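PDB 4R12: nicastrin, which probably serves as an essential subunit of gamma-secretase, the complex that cleaves membrane proteins such as Notch receptors and amyloid precursor protein within the membrane. Local coordinates for residues Gly45-Tyr56 with Gln65-Tyr76. Numbering follows the deposited sequence.
Sequences GILYLIDDDESY and QKDIIVVLDTNY. With NAG (2-acetamido-2-deoxy-beta-D-glucopyranose), chain C; NAG (2-acetamido-2-deoxy-beta-D-glucopyranose), chain B.
Six backbone hydrogen bonds zip strand 45-50 to strand 67-72 in parallel, starting with Ile46 N to Asp67 O (2.9 Å) and ending with Asp73 N to Ile50 O (3.0 Å). Apolar side chains pair on both faces: Leu47 CD2 touches both Ile69 CG2 and Val71 CG2, 3.9 Å from each, on one; on the other Ile46 CG2 meets Ile68 CG1, Tyr48 CB meets Ile68 CG2, and Ile50 touches Val70 CG1 with CD1 and Leu72 CD2 with CB.

Beyond the strands, the Tyr76 ring reaches across to residues 51-53, just after the first strand. Ile50 CG2, trans to the backbone N, makes a CH-pi contact with one face of the Tyr76 ring, 4.2 Å from its centroid; O6 of the chain C sugar sits over the opposite face, toward the rim. Tyr76 OH donates to Asp53 OD1 (2.7 Å), which lies at the ring edge, with the carboxylate turned 79° from the ring. OD1, met by Tyr76 OH from above the carboxylate plane, also accepts from N2 of the chain B sugar, and OD2 accepts from its O3, so protein and N-glycan share one acid. Asp52, at the N-cap of helix 53-57, accepts Ser55 N on OD1 (2.7 Å).

Strand 43-50, helix 53-57 and strand 67-72 form a beta-alpha-beta unit in the small lobe. Strands 169-174 and 90-96 flank the pair, and helix 148-160 packs on Leu47, Leu49 and Val71.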
loop_
_atom_site.group_PDB
_atom_site.type_symbol
_atom_site.label_atom_id
_atom_site.label_comp_id
_atom_site.label_asym_id
_atom_site.label_seq_id
_atom_site.Cartn_x
_atom_site.Cartn_y
_atom_site.Cartn_z
ATOM N N GLY A 45 10.244 30.993 -6.381
ATOM C CA GLY A 45 10.553 31.416 -7.733
ATOM C C GLY A 45 9.327 31.867 -8.501
ATOM O O GLY A 45 8.199 31.791 -8.006
ATOM N N ILE A 46 9.559 32.346 -9.719
ATOM C CA ILE A 46 8.482 32.756 -10.609
ATOM C C ILE A 46 7.788 31.509 -11.192
ATOM O O ILE A 46 8.451 30.544 -11.583
ATOM C CB ILE A 46 9.022 33.666 -11.741
ATOM C CG1 ILE A 46 7.885 34.262 -12.569
ATOM C CG2 ILE A 46 10.003 32.915 -12.630
ATOM C CD1 ILE A 46 7.160 35.384 -11.880
ATOM N N LEU A 47 6.459 31.517 -11.225
ATOM C CA LEU A 47 5.721 30.398 -11.804
ATOM C C LEU A 47 5.853 30.393 -13.324
ATOM O O LEU A 47 5.611 31.406 -13.978
ATOM C CB LEU A 47 4.246 30.456 -11.404
ATOM C CG LEU A 47 3.912 30.282 -9.921
ATOM C CD1 LEU A 47 2.423 30.401 -9.703
ATOM C CD2 LEU A 47 4.428 28.948 -9.406
ATOM N N TYR A 48 6.264 29.259 -13.880
ATOM C CA TYR A 48 6.344 29.098 -15.328
ATOM C C TYR A 48 5.610 27.824 -15.734
ATOM O O TYR A 48 5.963 26.738 -15.280
ATOM C CB TYR A 48 7.798 29.041 -15.803
ATOM C CG TYR A 48 7.939 28.802 -17.295
ATOM C CD1 TYR A 48 7.919 27.513 -17.822
ATOM C CD2 TYR A 48 8.088 29.865 -18.178
ATOM C CE1 TYR A 48 8.042 27.291 -19.179
ATOM C CE2 TYR A 48 8.213 29.653 -19.540
ATOM C CZ TYR A 48 8.188 28.364 -20.035
ATOM O OH TYR A 48 8.312 28.149 -21.387
ATOM N N LEU A 49 4.607 27.962 -16.601
ATOM C CA LEU A 49 3.737 26.841 -16.972
ATOM C C LEU A 49 4.180 26.102 -18.229
ATOM O O LEU A 49 4.348 26.697 -19.290
ATOM C CB LEU A 49 2.302 27.336 -17.166
ATOM C CG LEU A 49 1.303 26.320 -17.728
ATOM C CD1 LEU A 49 1.045 25.196 -16.729
ATOM C CD2 LEU A 49 0.015 27.016 -18.106
ATOM N N ILE A 50 4.370 24.795 -18.098
ATOM C CA ILE A 50 4.551 23.936 -19.252
ATOM C C ILE A 50 3.289 23.095 -19.433
ATOM O O ILE A 50 2.991 22.244 -18.602
ATOM C CB ILE A 50 5.771 23.020 -19.101
ATOM C CG1 ILE A 50 7.061 23.849 -19.063
ATOM C CG2 ILE A 50 5.829 22.016 -20.242
ATOM C CD1 ILE A 50 8.311 23.002 -19.023
ATOM N N ASP A 51 2.546 23.355 -20.509
ATOM C CA ASP A 51 1.290 22.645 -20.778
ATOM C C ASP A 51 1.170 22.239 -22.251
ATOM O O ASP A 51 0.158 21.685 -22.676
ATOM C CB ASP A 51 0.086 23.503 -20.362
ATOM C CG ASP A 51 -0.069 24.765 -21.207
ATOM O OD1 ASP A 51 0.851 25.104 -21.982
ATOM O OD2 ASP A 51 -1.119 25.430 -21.084
ATOM N N ASP A 52 2.211 22.526 -23.022
ATOM C CA ASP A 52 2.290 22.098 -24.417
ATOM C C ASP A 52 3.740 22.099 -24.890
ATOM O O ASP A 52 4.627 22.587 -24.186
ATOM C CB ASP A 52 1.428 22.983 -25.328
ATOM C CG ASP A 52 1.680 24.474 -25.134
ATOM O OD1 ASP A 52 2.835 24.878 -24.893
ATOM O OD2 ASP A 52 0.706 25.252 -25.231
ATOM N N ASP A 53 3.970 21.547 -26.080
ATOM C CA ASP A 53 5.311 21.445 -26.637
ATOM C C ASP A 53 5.937 22.826 -26.775
ATOM O O ASP A 53 7.154 22.987 -26.617
ATOM C CB ASP A 53 5.281 20.732 -27.992
ATOM C CG ASP A 53 5.309 19.222 -27.859
ATOM O OD1 ASP A 53 5.205 18.725 -26.717
ATOM O OD2 ASP A 53 5.435 18.526 -28.893
ATOM N N GLU A 54 5.097 23.820 -27.050
ATOM C CA GLU A 54 5.573 25.183 -27.237
ATOM C C GLU A 54 6.182 25.732 -25.963
ATOM O O GLU A 54 7.308 26.219 -25.977
ATOM C CB GLU A 54 4.448 26.110 -27.709
ATOM C CG GLU A 54 4.878 27.581 -27.757
ATOM C CD GLU A 54 3.782 28.525 -28.237
ATOM O OE1 GLU A 54 2.716 28.601 -27.585
ATOM O OE2 GLU A 54 3.995 29.202 -29.266
ATOM N N SER A 55 5.434 25.668 -24.864
ATOM C CA SER A 55 5.919 26.202 -23.598
ATOM C C SER A 55 7.055 25.339 -23.065
ATOM O O SER A 55 7.942 25.833 -22.364
ATOM C CB SER A 55 4.785 26.311 -22.569
ATOM O OG SER A 55 4.066 25.097 -22.436
ATOM N N TYR A 56 7.038 24.055 -23.411
ATOM C CA TYR A 56 8.144 23.172 -23.064
ATOM C C TYR A 56 9.444 23.682 -23.708
ATOM O O TYR A 56 10.425 23.952 -23.014
ATOM C CB TYR A 56 7.866 21.727 -23.497
ATOM C CG TYR A 56 8.931 20.773 -23.008
ATOM C CD1 TYR A 56 10.082 20.551 -23.749
ATOM C CD2 TYR A 56 8.803 20.125 -21.787
ATOM C CE1 TYR A 56 11.066 19.708 -23.300
ATOM C CE2 TYR A 56 9.788 19.273 -21.328
ATOM C CZ TYR A 56 10.919 19.074 -22.087
ATOM O OH TYR A 56 11.907 18.228 -21.650
ATOM N N GLN A 65 14.074 35.600 -15.407
ATOM C CA GLN A 65 14.262 35.424 -13.982
ATOM C C GLN A 65 15.283 34.330 -13.692
ATOM O O GLN A 65 15.434 33.386 -14.472
ATOM C CB GLN A 65 12.923 35.083 -13.329
ATOM C CG GLN A 65 13.001 34.743 -11.854
ATOM C CD GLN A 65 12.235 35.724 -11.014
ATOM O OE1 GLN A 65 12.035 36.869 -11.420
ATOM N NE2 GLN A 65 11.789 35.287 -9.841
ATOM N N LYS A 66 15.991 34.467 -12.577
ATOM C CA LYS A 66 16.821 33.385 -12.079
ATOM C C LYS A 66 15.926 32.260 -11.538
ATOM O O LYS A 66 15.816 31.196 -12.138
ATOM C CB LYS A 66 17.780 33.892 -10.995
ATOM C CG LYS A 66 18.640 32.805 -10.356
ATOM C CD LYS A 66 19.402 33.323 -9.136
ATOM C CE LYS A 66 20.581 34.205 -9.532
ATOM N NZ LYS A 66 21.662 33.441 -10.228
ATOM N N ASP A 67 15.258 32.514 -10.421
ATOM C CA ASP A 67 14.551 31.459 -9.705
ATOM C C ASP A 67 13.192 31.124 -10.329
ATOM O O ASP A 67 12.305 31.974 -10.394
ATOM C CB ASP A 67 14.382 31.859 -8.237
ATOM C CG ASP A 67 15.718 32.169 -7.561
ATOM O OD1 ASP A 67 16.731 31.533 -7.937
ATOM O OD2 ASP A 67 15.755 33.047 -6.666
ATOM N N ILE A 68 13.034 29.882 -10.779
ATOM C CA ILE A 68 11.803 29.459 -11.446
ATOM C C ILE A 68 11.149 28.246 -10.775
ATOM O O ILE A 68 11.817 27.241 -10.536
ATOM C CB ILE A 68 12.076 29.114 -12.929
ATOM C CG1 ILE A 68 12.655 30.328 -13.664
ATOM C CG2 ILE A 68 10.805 28.609 -13.616
ATOM C CD1 ILE A 68 13.148 30.023 -15.068
ATOM N N ILE A 69 9.853 28.361 -10.470
ATOM C CA ILE A 69 9.011 27.218 -10.105
ATOM C C ILE A 69 8.212 26.766 -11.326
ATOM O O ILE A 69 7.282 27.448 -11.758
ATOM C CB ILE A 69 8.018 27.545 -8.972
ATOM C CG1 ILE A 69 8.750 28.063 -7.730
ATOM C CG2 ILE A 69 7.157 26.310 -8.634
ATOM C CD1 ILE A 69 9.785 27.103 -7.201
ATOM N N VAL A 70 8.583 25.619 -11.883
ATOM C CA VAL A 70 7.897 25.082 -13.053
ATOM C C VAL A 70 6.571 24.438 -12.669
ATOM O O VAL A 70 6.507 23.589 -11.774
ATOM C CB VAL A 70 8.766 24.047 -13.791
ATOM C CG1 VAL A 70 8.014 23.461 -14.984
ATOM C CG2 VAL A 70 10.073 24.678 -14.246
ATOM N N VAL A 71 5.508 24.855 -13.348
ATOM C CA VAL A 71 4.188 24.254 -13.184
ATOM C C VAL A 71 3.946 23.311 -14.353
ATOM O O VAL A 71 3.994 23.732 -15.507
ATOM C CB VAL A 71 3.079 25.317 -13.130
ATOM C CG1 VAL A 71 1.729 24.662 -12.909
ATOM C CG2 VAL A 71 3.375 26.330 -12.030
ATOM N N LEU A 72 3.704 22.040 -14.058
ATOM C CA LEU A 72 3.573 21.034 -15.105
ATOM C C LEU A 72 2.156 20.507 -15.258
ATOM O O LEU A 72 1.575 19.994 -14.305
ATOM C CB LEU A 72 4.501 19.845 -14.826
ATOM C CG LEU A 72 6.009 20.042 -14.952
ATOM C CD1 LEU A 72 6.736 18.791 -14.482
ATOM C CD2 LEU A 72 6.364 20.355 -16.387
ATOM N N ASP A 73 1.610 20.624 -16.463
ATOM C CA ASP A 73 0.489 19.781 -16.847
ATOM C C ASP A 73 1.015 18.364 -16.730
ATOM O O ASP A 73 2.171 18.098 -17.084
ATOM C CB ASP A 73 0.016 20.071 -18.269
ATOM C CG ASP A 73 -1.158 19.194 -18.686
ATOM O OD1 ASP A 73 -0.926 18.024 -19.072
ATOM O OD2 ASP A 73 -2.304 19.681 -18.629
ATOM N N THR A 74 0.199 17.449 -16.232
ATOM C CA THR A 74 0.743 16.150 -15.875
ATOM C C THR A 74 1.240 15.348 -17.082
ATOM O O THR A 74 2.050 14.435 -16.920
ATOM C CB THR A 74 -0.276 15.311 -15.086
ATOM O OG1 THR A 74 0.376 14.139 -14.581
ATOM C CG2 THR A 74 -1.463 14.923 -15.953
ATOM N N ASN A 75 0.786 15.689 -18.288
ATOM C CA ASN A 75 1.314 15.021 -19.480
ATOM C C ASN A 75 2.816 15.258 -19.645
ATOM O O ASN A 75 3.506 14.497 -20.324
ATOM C CB ASN A 75 0.575 15.471 -20.735
ATOM C CG ASN A 75 -0.543 14.513 -21.132
ATOM O OD1 ASN A 75 -0.842 13.553 -20.414
ATOM N ND2 ASN A 75 -1.169 14.773 -22.280
ATOM N N TYR A 76 3.321 16.306 -19.001
ATOM C CA TYR A 76 4.742 16.628 -19.067
ATOM C C TYR A 76 5.524 16.236 -17.812
ATOM O O TYR A 76 6.714 16.541 -17.693
ATOM C CB TYR A 76 4.904 18.117 -19.369
ATOM C CG TYR A 76 4.501 18.401 -20.785
ATOM C CD1 TYR A 76 3.173 18.632 -21.118
ATOM C CD2 TYR A 76 5.438 18.368 -21.807
ATOM C CE1 TYR A 76 2.792 18.861 -22.434
ATOM C CE2 TYR A 76 5.071 18.592 -23.115
ATOM C CZ TYR A 76 3.752 18.835 -23.425
ATOM O OH TYR A 76 3.399 19.058 -24.735
HETATM C C1 NAG C . 6.844 11.793 -21.233
HETATM C C2 NAG C . 6.486 10.872 -22.385
HETATM C C3 NAG C . 6.702 11.501 -23.732
HETATM C C4 NAG C . 6.049 12.841 -23.853
HETATM C C5 NAG C . 6.518 13.705 -22.682
HETATM C C6 NAG C . 5.893 15.076 -22.619
HETATM C C7 NAG C . 6.921 8.687 -21.578
HETATM C C8 NAG C . 7.948 7.623 -21.371
HETATM N N2 NAG C . 7.260 9.691 -22.334
HETATM O O3 NAG C . 6.188 10.614 -24.702
HETATM O O4 NAG C . 6.507 13.348 -25.075
HETATM O O5 NAG C . 6.292 13.063 -21.443
HETATM O O6 NAG C . 4.548 15.115 -22.997
HETATM O O7 NAG C . 5.853 8.606 -21.060
HETATM C C1 NAG B . 5.507 13.824 -25.983
HETATM C C2 NAG B . 6.121 14.697 -27.071
HETATM C C3 NAG B . 5.023 15.107 -28.012
HETATM C C4 NAG B . 4.313 13.934 -28.618
HETATM C C5 NAG B . 3.856 13.022 -27.513
HETATM C C6 NAG B . 3.389 11.741 -28.158
HETATM C C7 NAG B . 7.991 16.058 -26.354
HETATM C C8 NAG B . 8.409 17.394 -25.881
HETATM N N2 NAG B . 6.701 15.921 -26.601
HETATM O O3 NAG B . 5.519 15.906 -29.069
HETATM O O4 NAG B . 3.147 14.474 -29.200
HETATM O O5 NAG B . 4.904 12.728 -26.617
HETATM O O6 NAG B . 4.524 11.013 -28.585
HETATM O O7 NAG B . 8.769 15.162 -26.488
#